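Local atomic coordinates of pyridoxal kinase (Lactobacillus plantarum, PDB entry 3H74), a protein that probably catalyses the ATP-dependent phosphorylation of pyridoxal to pyridoxal 5'-phosphate. Residues 199-204 with 234-239; 239-244 with 268-273; 247-252 with 259-264. All blocks are in the same frame, centred on the assembly; numbering follows the deposited sequence. Where two conformers were deposited one is given.

Contact 1. Residues 199-204 with 234-239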
ATOM      1  N   GLN A 199      -7.012   2.164 -18.525  1.00 15.83           N
ATOM      2  CA  GLN A 199      -5.814   1.435 -18.889  1.00 15.26           C
ATOM      3  C   GLN A 199      -5.617   0.266 -17.934  1.00 14.89           C
ATOM      4  O   GLN A 199      -6.112   0.275 -16.806  1.00 13.80           O
ATOM      5  CB  GLN A 199      -4.590   2.354 -18.880  1.00 15.65           C
ATOM      6  CG  GLN A 199      -4.658   3.527 -19.863  1.00 17.43           C
ATOM      7  CD  GLN A 199      -4.802   3.097 -21.317  1.00 20.01           C
ATOM      8  OE1 GLN A 199      -4.404   1.994 -21.705  1.00 21.37           O
ATOM      9  NE2 GLN A 199      -5.378   3.973 -22.131  1.00 21.59           N
ATOM     10  N   TYR A 200      -4.902  -0.739 -18.383  1.00 14.95           N
ATOM     11  CA  TYR A 200      -4.631  -1.928 -17.586  1.00 15.11           C
ATOM     12  C   TYR A 200      -3.267  -2.439 -17.838  1.00 15.73           C
ATOM     13  O   TYR A 200      -2.799  -2.482 -18.937  1.00 16.76           O
ATOM     14  CB  TYR A 200      -5.648  -3.022 -17.932  1.00 14.66           C
ATOM     15  CG  TYR A 200      -5.470  -4.362 -17.230  1.00 14.06           C
ATOM     16  CD1 TYR A 200      -6.031  -4.587 -15.987  1.00 13.18           C
ATOM     17  CD2 TYR A 200      -4.782  -5.385 -17.799  1.00 13.87           C
ATOM     18  CE1 TYR A 200      -5.889  -5.779 -15.338  1.00 12.81           C
ATOM     19  CE2 TYR A 200      -4.681  -6.579 -17.167  1.00 13.56           C
ATOM     20  CZ  TYR A 200      -5.217  -6.776 -15.929  1.00 12.87           C
ATOM     21  OH  TYR A 200      -5.066  -7.971 -15.304  1.00 12.82           O
ATOM     22  N   CYS A 201      -2.613  -2.883 -16.822  1.00 15.69           N
ATOM     23  CA  CYS A 201      -1.489  -3.733 -17.039  1.00 16.35           C
ATOM     24  C   CYS A 201      -1.467  -4.794 -15.971  1.00 15.62           C
ATOM     25  O   CYS A 201      -1.826  -4.586 -14.884  1.00 15.91           O
ATOM     26  CB  CYS A 201      -0.211  -2.984 -17.059  1.00 17.31           C
ATOM     27  SG  CYS A 201       0.152  -2.139 -15.638  1.00 20.14           S
ATOM     28  N   GLY A 202      -1.046  -5.956 -16.386  1.00 14.71           N
ATOM     29  CA  GLY A 202      -1.010  -7.084 -15.496  1.00 13.55           C
ATOM     30  C   GLY A 202       0.106  -8.095 -15.779  1.00 12.38           C
ATOM     31  O   GLY A 202       0.941  -7.881 -16.566  1.00 13.68           O
ATOM     32  N   ALA A 203       0.081  -9.166 -15.046  1.00 11.14           N
ATOM     33  CA  ALA A 203       1.021 -10.240 -15.246  1.00 10.07           C
ATOM     34  C   ALA A 203       0.237 -11.531 -15.066  1.00  9.92           C
ATOM     35  O   ALA A 203      -0.823 -11.542 -14.433  1.00  9.56           O
ATOM     36  CB  ALA A 203       2.164 -10.137 -14.246  1.00 10.05           C
ATOM     37  N   ARG A 204       0.746 -12.620 -15.628  1.00  9.45           N
ATOM     38  CA  ARG A 204       0.046 -13.895 -15.565  1.00  8.96           C
ATOM     39  C   ARG A 204      -0.086 -14.367 -14.117  1.00  9.21           C
ATOM     40  O   ARG A 204       0.909 -14.483 -13.404  1.00  9.11           O
ATOM     41  CB  ARG A 204       0.781 -14.915 -16.429  1.00  8.64           C
ATOM     42  CG  ARG A 204       0.025 -16.216 -16.658  1.00  8.68           C
ATOM     43  CD  ARG A 204       0.678 -17.066 -17.761  1.00  8.99           C
ATOM     44  NE  ARG A 204       0.675 -16.373 -19.050  1.00  8.42           N
ATOM     45  CZ  ARG A 204      -0.131 -16.660 -20.073  1.00  9.32           C
ATOM     46  NH1 ARG A 204      -0.990 -17.671 -19.999  1.00 11.06           N
ATOM     47  NH2 ARG A 204      -0.051 -15.952 -21.188  1.00 10.99           N
ATOM     48  N   THR A 234       5.620   2.678 -14.302  1.00  9.90           N
ATOM     49  CA  THR A 234       5.720   2.272 -12.893  1.00  9.09           C
ATOM     50  C   THR A 234       4.822   1.067 -12.612  1.00  8.21           C
ATOM     51  O   THR A 234       5.258   0.077 -12.007  1.00  7.98           O
ATOM     52  CB  THR A 234       5.347   3.429 -11.941  1.00  9.42           C
ATOM     53  OG1 THR A 234       6.382   4.416 -11.969  1.00 11.54           O
ATOM     54  CG2 THR A 234       5.188   2.926 -10.510  1.00  9.30           C
ATOM     55  N   LEU A 235       3.564   1.153 -13.038  1.00  7.91           N
ATOM     56  CA  LEU A 235       2.623   0.072 -12.770  1.00  8.41           C
ATOM     57  C   LEU A 235       3.013  -1.199 -13.509  1.00  9.09           C
ATOM     58  O   LEU A 235       2.910  -2.290 -12.957  1.00  8.83           O
ATOM     59  CB  LEU A 235       1.190   0.490 -13.098  1.00  8.41           C
ATOM     60  CG  LEU A 235       0.637   1.640 -12.259  1.00  8.37           C
ATOM     61  CD1 LEU A 235      -0.761   2.005 -12.736  1.00  8.60           C
ATOM     62  CD2 LEU A 235       0.635   1.307 -10.757  1.00  8.98           C
ATOM     63  N   ALA A 236       3.488  -1.055 -14.743  1.00  9.21           N
ATOM     64  CA  ALA A 236       3.949  -2.208 -15.515  1.00  9.66           C
ATOM     65  C   ALA A 236       5.107  -2.908 -14.794  1.00  9.34           C
ATOM     66  O   ALA A 236       5.076  -4.122 -14.597  1.00  9.72           O
ATOM     67  CB  ALA A 236       4.342  -1.789 -16.927  1.00 10.97           C
ATOM     68  N   ARG A 237       6.110  -2.136 -14.379  1.00  8.72           N
ATOM     69  CA  ARG A 237       7.267  -2.710 -13.697  1.00  8.35           C
ATOM     70  C   ARG A 237       6.879  -3.311 -12.347  1.00  7.52           C
ATOM     71  O   ARG A 237       7.328  -4.413 -11.999  1.00  7.56           O
ATOM     72  CB  ARG A 237       8.369  -1.673 -13.520  1.00  8.46           C
ATOM     73  CG  ARG A 237       9.561  -2.163 -12.708  1.00 11.24           C
ATOM     74  CD  ARG A 237      10.688  -1.159 -12.771  1.00 13.82           C
ATOM     75  NE  ARG A 237      11.426  -1.306 -14.018  1.00 17.98           N
ATOM     76  CZ  ARG A 237      11.974  -0.311 -14.713  1.00 20.04           C
ATOM     77  NH1 ARG A 237      12.628  -0.585 -15.834  1.00 22.25           N
ATOM     78  NH2 ARG A 237      11.864   0.950 -14.309  1.00 21.95           N
ATOM     79  N   ALA A 238       6.042  -2.605 -11.586  1.00  7.43           N
ATOM     80  CA  ALA A 238       5.648  -3.081 -10.265  1.00  7.23           C
ATOM     81  C   ALA A 238       4.919  -4.415 -10.354  1.00  7.74           C
ATOM     82  O   ALA A 238       5.163  -5.322  -9.558  1.00  6.93           O
ATOM     83  CB  ALA A 238       4.800  -2.048  -9.553  1.00  7.66           C
ATOM     84  N   ASN A 239       4.055  -4.550 -11.340  1.00  8.29           N
ATOM     85  CA  ASN A 239       3.356  -5.834 -11.527  1.00  9.06           C
ATOM     86  C   ASN A 239       4.296  -6.989 -11.900  1.00  9.05           C
ATOM     87  O   ASN A 239       4.182  -8.071 -11.421  1.00  9.11           O
ATOM     88  CB  ASN A 239       2.189  -5.623 -12.543  1.00 10.49           C
ATOM     89  CG  ASN A 239       0.999  -4.953 -11.871  1.00 11.79           C
ATOM     90  OD1 ASN A 239       0.246  -5.580 -11.252  1.00 16.56           O
ATOM     91  ND2 ASN A 239       0.969  -3.679 -11.895  1.00 14.32           N
TER
HETATM   92  O   HOH W   1       2.518  -5.445 -16.038  1.00 32.16           O
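Cys-201 and Ala-236 are the closest backbone neighbours, with CA atoms 5.8 Å apart, where strand 199-204 runs almost parallel to helix 234-239 (15° between their directions, axes 7.6 Å apart at closest approach). The main intruder is the Cys-201 sulfur. A chi1 of 60° places SG between its own backbone N and carbonyl carbon, and from there it reaches the peptide joining Leu-235 to Ala-236: Cys-201 SG is 3.6 Å from Ala-236 N, and Leu-235 CB lies 3.8 Å from the same SG, a packing contact with no hydrogen bond. Asn-239 lies one helical turn further on. Asn-239 ND2 donates back to Leu-235 O (2.6 Å), tilted well above the carbonyl plane, while Asn-239 N reaches that oxygen from the opposite face. This holds the amide fixed beside SG. Without the amide, as with an alanine here, Leu-235 O would probably lose its second donor and a gap would open beside the Cys-201 sulfur. Further along, Ala-203 CB rests 4.0 Å from Asn-239 O, and a water donating to both Gly-202 O and Ala-236 O bridges the two backbones. Since Cys-201 and Ala-203 also pair with strand 186-192, helix 231-251 here packs on one edge strand and on the neighbouring strand 186-192 of a three-stranded antiparallel sheet, an alpha/beta layer packing consistent with the ribokinase-like fold of this family.

Contact 2. Residues 239-244 with 268-273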
ATOM      1  N   ASN A 239       4.055  -4.550 -11.340  1.00  8.29           N
ATOM      2  CA  ASN A 239       3.356  -5.834 -11.527  1.00  9.06           C
ATOM      3  C   ASN A 239       4.296  -6.989 -11.900  1.00  9.05           C
ATOM      4  O   ASN A 239       4.182  -8.071 -11.421  1.00  9.11           O
ATOM      5  CB  ASN A 239       2.189  -5.623 -12.543  1.00 10.49           C
ATOM      6  CG  ASN A 239       0.999  -4.953 -11.871  1.00 11.79           C
ATOM      7  OD1 ASN A 239       0.246  -5.580 -11.252  1.00 16.56           O
ATOM      8  ND2 ASN A 239       0.969  -3.679 -11.895  1.00 14.32           N
ATOM      9  N   GLN A 240       5.242  -6.687 -12.751  1.00  8.86           N
ATOM     10  CA  GLN A 240       6.219  -7.665 -13.151  1.00  9.29           C
ATOM     11  C   GLN A 240       7.078  -8.085 -11.947  1.00  8.24           C
ATOM     12  O   GLN A 240       7.328  -9.228 -11.742  1.00  8.16           O
ATOM     13  CB  GLN A 240       7.147  -7.159 -14.265  1.00 10.05           C
ATOM     14  CG  GLN A 240       8.349  -8.158 -14.398  1.00 14.16           C
ATOM     15  CD  GLN A 240       9.159  -8.045 -15.700  1.00 18.06           C
ATOM     16  OE1 GLN A 240      10.170  -7.325 -15.727  1.00 19.46           O
ATOM     17  NE2 GLN A 240       8.736  -8.759 -16.734  1.00 20.71           N
ATOM     18  N   TRP A 241       7.498  -7.107 -11.169  1.00  7.17           N
ATOM     19  CA  TRP A 241       8.358  -7.391  -9.991  1.00  6.80           C
ATOM     20  C   TRP A 241       7.601  -8.181  -8.911  1.00  5.96           C
ATOM     21  O   TRP A 241       8.125  -9.081  -8.328  1.00  6.06           O
ATOM     22  CB  TRP A 241       8.872  -6.039  -9.466  1.00  7.30           C
ATOM     23  CG  TRP A 241      10.062  -5.488 -10.224  1.00  7.81           C
ATOM     24  CD1 TRP A 241      10.651  -6.008 -11.307  1.00  8.70           C
ATOM     25  CD2 TRP A 241      10.820  -4.349  -9.850  1.00  7.38           C
ATOM     26  NE1 TRP A 241      11.740  -5.253 -11.648  1.00  8.93           N
ATOM     27  CE2 TRP A 241      11.868  -4.239 -10.755  1.00  8.06           C
ATOM     28  CE3 TRP A 241      10.733  -3.432  -8.819  1.00  7.81           C
ATOM     29  CZ2 TRP A 241      12.816  -3.201 -10.684  1.00  8.84           C
ATOM     30  CZ3 TRP A 241      11.699  -2.403  -8.743  1.00  8.84           C
ATOM     31  CH2 TRP A 241      12.696  -2.319  -9.684  1.00  9.07           C
ATOM     32  N   LEU A 242       6.335  -7.852  -8.704  1.00  5.69           N
ATOM     33  CA  LEU A 242       5.526  -8.622  -7.748  1.00  6.19           C
ATOM     34  C   LEU A 242       5.315 -10.090  -8.261  1.00  5.82           C
ATOM     35  O   LEU A 242       5.421 -10.979  -7.516  1.00  5.68           O
ATOM     36  CB  LEU A 242       4.182  -7.946  -7.490  1.00  6.33           C
ATOM     37  CG  LEU A 242       3.311  -8.675  -6.473  1.00  7.98           C
ATOM     38  CD1 LEU A 242       3.977  -8.555  -5.042  1.00  8.90           C
ATOM     39  CD2 LEU A 242       1.804  -8.100  -6.551  1.00  9.11           C
ATOM     40  N   ASN A 243       5.076 -10.207  -9.558  1.00  6.27           N
ATOM     41  CA  ASN A 243       4.956 -11.530 -10.184  1.00  6.83           C
ATOM     42  C   ASN A 243       6.230 -12.348  -9.926  1.00  6.62           C
ATOM     43  O   ASN A 243       6.172 -13.514  -9.535  1.00  6.36           O
ATOM     44  CB  ASN A 243       4.699 -11.338 -11.680  1.00  7.45           C
ATOM     45  CG  ASN A 243       4.258 -12.608 -12.383  1.00  7.36           C
ATOM     46  OD1 ASN A 243       5.008 -13.160 -13.185  1.00  8.43           O
ATOM     47  ND2 ASN A 243       3.048 -13.057 -12.116  1.00  7.41           N
HETATM   48  N   MSE A 244       7.374 -11.692 -10.099  1.00  6.59           N
HETATM   49  CA  MSE A 244       8.672 -12.295  -9.835  1.00  8.23           C
HETATM   50  C   MSE A 244       8.862 -12.682  -8.368  1.00  6.27           C
HETATM   51  O   MSE A 244       9.389 -13.760  -8.064  1.00  6.02           O
HETATM   52  CB  MSE A 244       9.764 -11.329 -10.273  1.00  7.61           C
HETATM   53  CG  MSE A 244      11.177 -11.829 -10.031  1.00  9.76           C
HETATM   54 SE   MSE A 244      12.511 -10.536 -10.543  1.00 17.38          SE
HETATM   55  CE  MSE A 244      11.993  -9.120  -9.326  1.00 16.16           C
ATOM     56  N   GLN A 268      17.487  -7.779  -6.025  0.50  7.79           N
ATOM     57  CA  GLN A 268      18.400  -7.899  -7.158  0.50  8.38           C
ATOM     58  C   GLN A 268      17.961  -7.050  -8.357  0.50  8.35           C
ATOM     59  O   GLN A 268      18.789  -6.409  -9.010  0.50  8.70           O
ATOM     60  CB  GLN A 268      18.541  -9.369  -7.552  0.50  8.79           C
ATOM     61  CG  GLN A 268      19.603  -9.644  -8.591  0.50 10.70           C
ATOM     62  CD  GLN A 268      19.612 -11.091  -9.027  0.50 12.96           C
ATOM     63  OE1 GLN A 268      18.563 -11.675  -9.313  0.50 14.47           O
ATOM     64  NE2 GLN A 268      20.800 -11.680  -9.089  0.50 14.30           N
ATOM     65  N   ALA A 269      16.662  -7.037  -8.641  1.00  8.05           N
ATOM     66  CA  ALA A 269      16.122  -6.232  -9.737  1.00  7.98           C
ATOM     67  C   ALA A 269      16.231  -4.745  -9.442  1.00  8.22           C
ATOM     68  O   ALA A 269      16.540  -3.955 -10.336  1.00  8.75           O
ATOM     69  CB  ALA A 269      14.682  -6.613 -10.043  1.00  8.28           C
ATOM     70  N   ILE A 270      16.003  -4.369  -8.188  1.00  7.86           N
ATOM     71  CA  ILE A 270      16.144  -2.984  -7.761  1.00  8.66           C
ATOM     72  C   ILE A 270      17.588  -2.503  -7.945  1.00  9.75           C
ATOM     73  O   ILE A 270      17.829  -1.423  -8.498  1.00 10.38           O
ATOM     74  CB  ILE A 270      15.693  -2.819  -6.297  1.00  7.89           C
ATOM     75  CG1 ILE A 270      14.162  -2.900  -6.212  1.00  8.22           C
ATOM     76  CG2 ILE A 270      16.222  -1.499  -5.732  1.00  8.74           C
ATOM     77  CD1 ILE A 270      13.626  -3.183  -4.827  1.00  8.45           C
ATOM     78  N   LEU A 271      18.546  -3.305  -7.501  1.00 10.74           N
ATOM     79  CA  LEU A 271      19.946  -2.930  -7.658  1.00 12.57           C
ATOM     80  C   LEU A 271      20.359  -2.879  -9.134  1.00 13.51           C
ATOM     81  O   LEU A 271      21.135  -2.002  -9.534  1.00 14.29           O
ATOM     82  CB  LEU A 271      20.843  -3.857  -6.836  1.00 13.11           C
ATOM     83  CG  LEU A 271      21.127  -3.357  -5.413  1.00 14.71           C
ATOM     84  CD1 LEU A 271      19.896  -3.338  -4.539  1.00 15.22           C
ATOM     85  CD2 LEU A 271      22.189  -4.170  -4.736  1.00 17.03           C
ATOM     86  N   ALA A 272      19.826  -3.785  -9.951  1.00 14.21           N
ATOM     87  CA  ALA A 272      20.099  -3.765 -11.391  1.00 15.06           C
ATOM     88  C   ALA A 272      19.557  -2.492 -12.035  1.00 15.54           C
ATOM     89  O   ALA A 272      20.223  -1.890 -12.880  1.00 15.71           O
ATOM     90  CB  ALA A 272      19.535  -4.999 -12.073  1.00 15.53           C
ATOM     91  N   LEU A 273      18.400  -2.033 -11.608  1.00 15.77           N
ATOM     92  CA  LEU A 273      17.819  -0.794 -12.108  1.00 16.56           C
ATOM     93  C   LEU A 273      18.677   0.383 -11.672  1.00 17.29           C
ATOM     94  O   LEU A 273      18.919   1.262 -12.420  1.00 17.77           O
ATOM     95  CB  LEU A 273      16.385  -0.610 -11.604  1.00 16.24           C
ATOM     96  CG  LEU A 273      15.620   0.598 -12.167  1.00 16.91           C
ATOM     97  CD1 LEU A 273      15.452   0.491 -13.725  1.00 17.53           C
ATOM     98  CD2 LEU A 273      14.310   0.701 -11.439  1.00 16.28           C
TER
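Trp-241 fills the space between helix 239-244 and helix 268-273, whose axes come no closer than 11.8 Å and run roughly antiparallel at 143°. The dense part of the contact is built round the indole. Ala-269 CB approaches it obliquely on the pyrrole side, 3.6 Å from Trp-241 NE1, and on the benzo side Ile-270 CG1 comes to 3.6 Å from Trp-241 CZ3, the two side chains crossing at about a right angle. With Trp-241 CG beside its backbone N (chi1 -81°), the ring system extends away from its own helix and towards the other. The buried Ile-270 continues this packing onto Val-26 and Ala-29 of helix 19-29, and Trp-241 also touches Val-220 of helix 213-226.

The contact thins out at Leu-273 and Met-244, the latter present as selenomethionine. Leu-273 CD2 reaches 3.8 Å from Trp-241 CH2, again across the indole at about a right angle. The Met-244 chain is extended up to the selenium and then bends, which brings Met-244 CE to 3.7 Å from Ala-269 CB. Both residues share little surface with the opposing helix and remain partly exposed; the outer side of the second helix, at Gln-268 and Ala-272, is exposed. No hydrogen bond or charge pair spans the two segments, so what joins them here is van der Waals fit around an indole, with cohesion depending on shape and the exclusion of water.

Contact 3. Residues 247-252 with 259-264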
ATOM      1  N   ALA A 247       6.781 -15.705  -7.663  1.00  5.88           N
ATOM      2  CA  ALA A 247       7.437 -16.864  -8.276  1.00  6.01           C
ATOM      3  C   ALA A 247       8.579 -17.356  -7.391  1.00  5.73           C
ATOM      4  O   ALA A 247       8.767 -18.564  -7.195  1.00  6.24           O
ATOM      5  CB  ALA A 247       7.933 -16.532  -9.658  1.00  6.17           C
ATOM      6  N   GLU A 248       9.355 -16.430  -6.837  1.00  5.62           N
ATOM      7  CA  GLU A 248      10.454 -16.837  -5.972  1.00  6.07           C
ATOM      8  C   GLU A 248       9.952 -17.512  -4.699  1.00  5.80           C
ATOM      9  O   GLU A 248      10.536 -18.482  -4.207  1.00  6.59           O
ATOM     10  CB  GLU A 248      11.385 -15.666  -5.623  1.00  5.59           C
ATOM     11  CG  GLU A 248      12.601 -16.154  -4.839  1.00  7.28           C
ATOM     12  CD  GLU A 248      13.521 -15.062  -4.347  1.00  7.10           C
ATOM     13  OE1 GLU A 248      13.204 -13.864  -4.482  1.00  6.67           O
ATOM     14  OE2 GLU A 248      14.591 -15.434  -3.821  1.00  9.50           O
ATOM     15  N   THR A 249       8.849 -16.987  -4.177  1.00  5.60           N
ATOM     16  CA  THR A 249       8.237 -17.538  -2.969  1.00  6.30           C
ATOM     17  C   THR A 249       7.837 -18.994  -3.214  1.00  6.19           C
ATOM     18  O   THR A 249       8.133 -19.871  -2.403  1.00  6.45           O
ATOM     19  CB  THR A 249       7.005 -16.709  -2.555  1.00  6.11           C
ATOM     20  OG1 THR A 249       7.376 -15.328  -2.440  1.00  6.04           O
ATOM     21  CG2 THR A 249       6.421 -17.193  -1.230  1.00  6.83           C
ATOM     22  N   ILE A 250       7.183 -19.236  -4.347  1.00  6.52           N
ATOM     23  CA  ILE A 250       6.798 -20.599  -4.734  1.00  7.10           C
ATOM     24  C   ILE A 250       8.044 -21.490  -4.862  1.00  7.16           C
ATOM     25  O   ILE A 250       8.084 -22.618  -4.356  1.00  7.71           O
ATOM     26  CB  ILE A 250       5.994 -20.579  -6.044  1.00  7.52           C
ATOM     27  CG1 ILE A 250       4.677 -19.832  -5.830  1.00  7.33           C
ATOM     28  CG2 ILE A 250       5.725 -22.004  -6.554  1.00  8.32           C
ATOM     29  CD1 ILE A 250       3.903 -19.527  -7.098  1.00  8.72           C
ATOM     30  N   ALA A 251       9.084 -20.956  -5.494  1.00  6.86           N
ATOM     31  CA  ALA A 251      10.309 -21.718  -5.754  1.00  7.03           C
ATOM     32  C   ALA A 251      11.031 -22.134  -4.480  1.00  7.69           C
ATOM     33  O   ALA A 251      11.792 -23.097  -4.487  1.00  8.13           O
ATOM     34  CB  ALA A 251      11.241 -20.914  -6.632  1.00  7.75           C
ATOM     35  N   GLN A 252      10.804 -21.409  -3.386  1.00  7.61           N
ATOM     36  CA  GLN A 252      11.438 -21.716  -2.115  1.00  8.73           C
ATOM     37  C   GLN A 252      10.849 -22.941  -1.422  1.00  9.38           C
ATOM     38  O   GLN A 252      11.402 -23.401  -0.420  1.00  9.45           O
ATOM     39  CB  GLN A 252      11.402 -20.498  -1.189  1.00  8.79           C
ATOM     40  CG  GLN A 252      12.390 -19.438  -1.617  1.00  9.43           C
ATOM     41  CD  GLN A 252      12.340 -18.185  -0.776  1.00 10.93           C
ATOM     42  OE1 GLN A 252      11.590 -18.103   0.189  1.00 11.72           O
ATOM     43  NE2 GLN A 252      13.144 -17.194  -1.155  1.00 13.20           N
ATOM     44  N   GLN A 259       4.890 -16.769   6.258  1.00  7.88           N
ATOM     45  CA  GLN A 259       5.874 -15.744   5.938  1.00  8.51           C
ATOM     46  C   GLN A 259       5.512 -15.017   4.648  1.00  7.63           C
ATOM     47  O   GLN A 259       5.071 -15.637   3.686  1.00  7.29           O
ATOM     48  CB  GLN A 259       7.265 -16.362   5.812  1.00  9.22           C
ATOM     49  CG  GLN A 259       8.381 -15.347   5.598  1.00 10.98           C
ATOM     50  CD  GLN A 259       9.738 -15.993   5.458  1.00 11.66           C
ATOM     51  OE1 GLN A 259       9.998 -17.033   6.063  1.00 15.03           O
ATOM     52  NE2 GLN A 259      10.620 -15.376   4.673  1.00 13.11           N
ATOM     53  N   GLY A 260       5.706 -13.707   4.634  1.00  7.50           N
ATOM     54  CA  GLY A 260       5.429 -12.920   3.456  1.00  7.24           C
ATOM     55  C   GLY A 260       6.320 -13.237   2.266  1.00  6.80           C
ATOM     56  O   GLY A 260       7.312 -13.971   2.366  1.00  6.87           O
ATOM     57  N   VAL A 261       5.948 -12.651   1.129  1.00  6.48           N
ATOM     58  CA  VAL A 261       6.615 -12.900  -0.151  1.00  7.51           C
ATOM     59  C   VAL A 261       8.134 -12.695  -0.082  1.00  6.70           C
ATOM     60  O   VAL A 261       8.626 -11.784   0.600  1.00  6.70           O
ATOM     61  CB  VAL A 261       5.938 -12.049  -1.267  1.00  9.09           C
ATOM     62  CG1 VAL A 261       6.182 -10.573  -1.075  1.00 10.56           C
ATOM     63  CG2 VAL A 261       6.351 -12.473  -2.627  1.00 12.28           C
ATOM     64  N   ALA A 262       8.867 -13.570  -0.766  1.00  6.45           N
ATOM     65  CA  ALA A 262      10.313 -13.469  -0.899  1.00  6.13           C
ATOM     66  C   ALA A 262      10.725 -12.139  -1.528  1.00  5.75           C
ATOM     67  O   ALA A 262      10.069 -11.631  -2.445  1.00  5.63           O
ATOM     68  CB  ALA A 262      10.839 -14.625  -1.742  1.00  6.33           C
ATOM     69  N   LEU A 263      11.851 -11.620  -1.046  1.00  5.33           N
ATOM     70  CA  LEU A 263      12.352 -10.320  -1.485  1.00  5.45           C
ATOM     71  C   LEU A 263      13.676 -10.359  -2.244  1.00  5.37           C
ATOM     72  O   LEU A 263      14.067  -9.354  -2.821  1.00  5.86           O
ATOM     73  CB  LEU A 263      12.485  -9.365  -0.287  1.00  5.63           C
ATOM     74  CG  LEU A 263      11.195  -9.100   0.489  1.00  5.56           C
ATOM     75  CD1 LEU A 263      11.506  -8.270   1.719  1.00  7.59           C
ATOM     76  CD2 LEU A 263      10.131  -8.420  -0.383  1.00  7.88           C
ATOM     77  N   GLY A 264      14.352 -11.508  -2.276  1.00  5.38           N
ATOM     78  CA  GLY A 264      15.696 -11.581  -2.852  1.00  6.21           C
ATOM     79  C   GLY A 264      15.775 -11.191  -4.316  1.00  5.68           C
ATOM     80  O   GLY A 264      16.587 -10.350  -4.701  1.00  5.89           O
TER
HETATM   81  O   HOH W   2      11.731 -11.487  -4.733  1.00  6.13           O
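Ala-262 receives three side chains of segment 247-252, and Glu-248 runs the longest course past it. Glu-248 CB starts 4.1 Å from Ala-262 CB. The chain is extended (chi1 -174°, chi2 -175°) and stays alongside that methyl, with Glu-248 CG at 3.9 Å and Glu-248 CD at 3.8 Å from Ala-262 CB. At the tip, OE1 accepts a hydrogen bond from Asp-265 N, just beyond the segment, and another from a water that lies 2.8 Å from Glu-248 OE1 and also donates to Ala-262 O. Gly-264 N is near as well, 3.4 Å from Glu-248 OE1, but at an angle too poor for a bond. OE2 lies near Gly-264 CA. The carboxylate thus sits at the start of helix 264-274, where the amino-terminal backbone N-H groups would be expected to favour its negative charge; the loop joining helix 231-251 to helix 264-274 folds back against the end of the first helix. Thr-249 supplies the direct bond: Ala-262 N donates to Thr-249 OG1 (2.8 Å, 161°), while that hydroxyl in turn bonds to Ala-245 O within the helix. The same oxygen is pressed by a methyl, Val-261 CG2 lying 3.0 Å from Thr-249 OG1, the two side chains crossing at about a right angle. Gln-252 brings its NE2 against Ala-262 CB, its OE1 being held by Arg-254 NE.

How the contacts relate
From the N terminus, contact 1 comes first: strand 198-204 meets helix 231-251 and closes a loop of 29 residues that contains helix 213-226. Contact 2 opens only after contact 1 has closed, but the two share Asn-239. A probable hydrogen bond from Asn-243 ND2 to Arg-204 O also joins them. Contact 2 then closes a 23-residue loop with helix 264-274. Contact 3 lies wholly within that span and closes six residues between helix 231-251 and the loop leading into helix 264-274. None of the loops cross. Helix 231-251 serves all three, tying the antiparallel sheet at one end to the C-terminal helix and its approach loop.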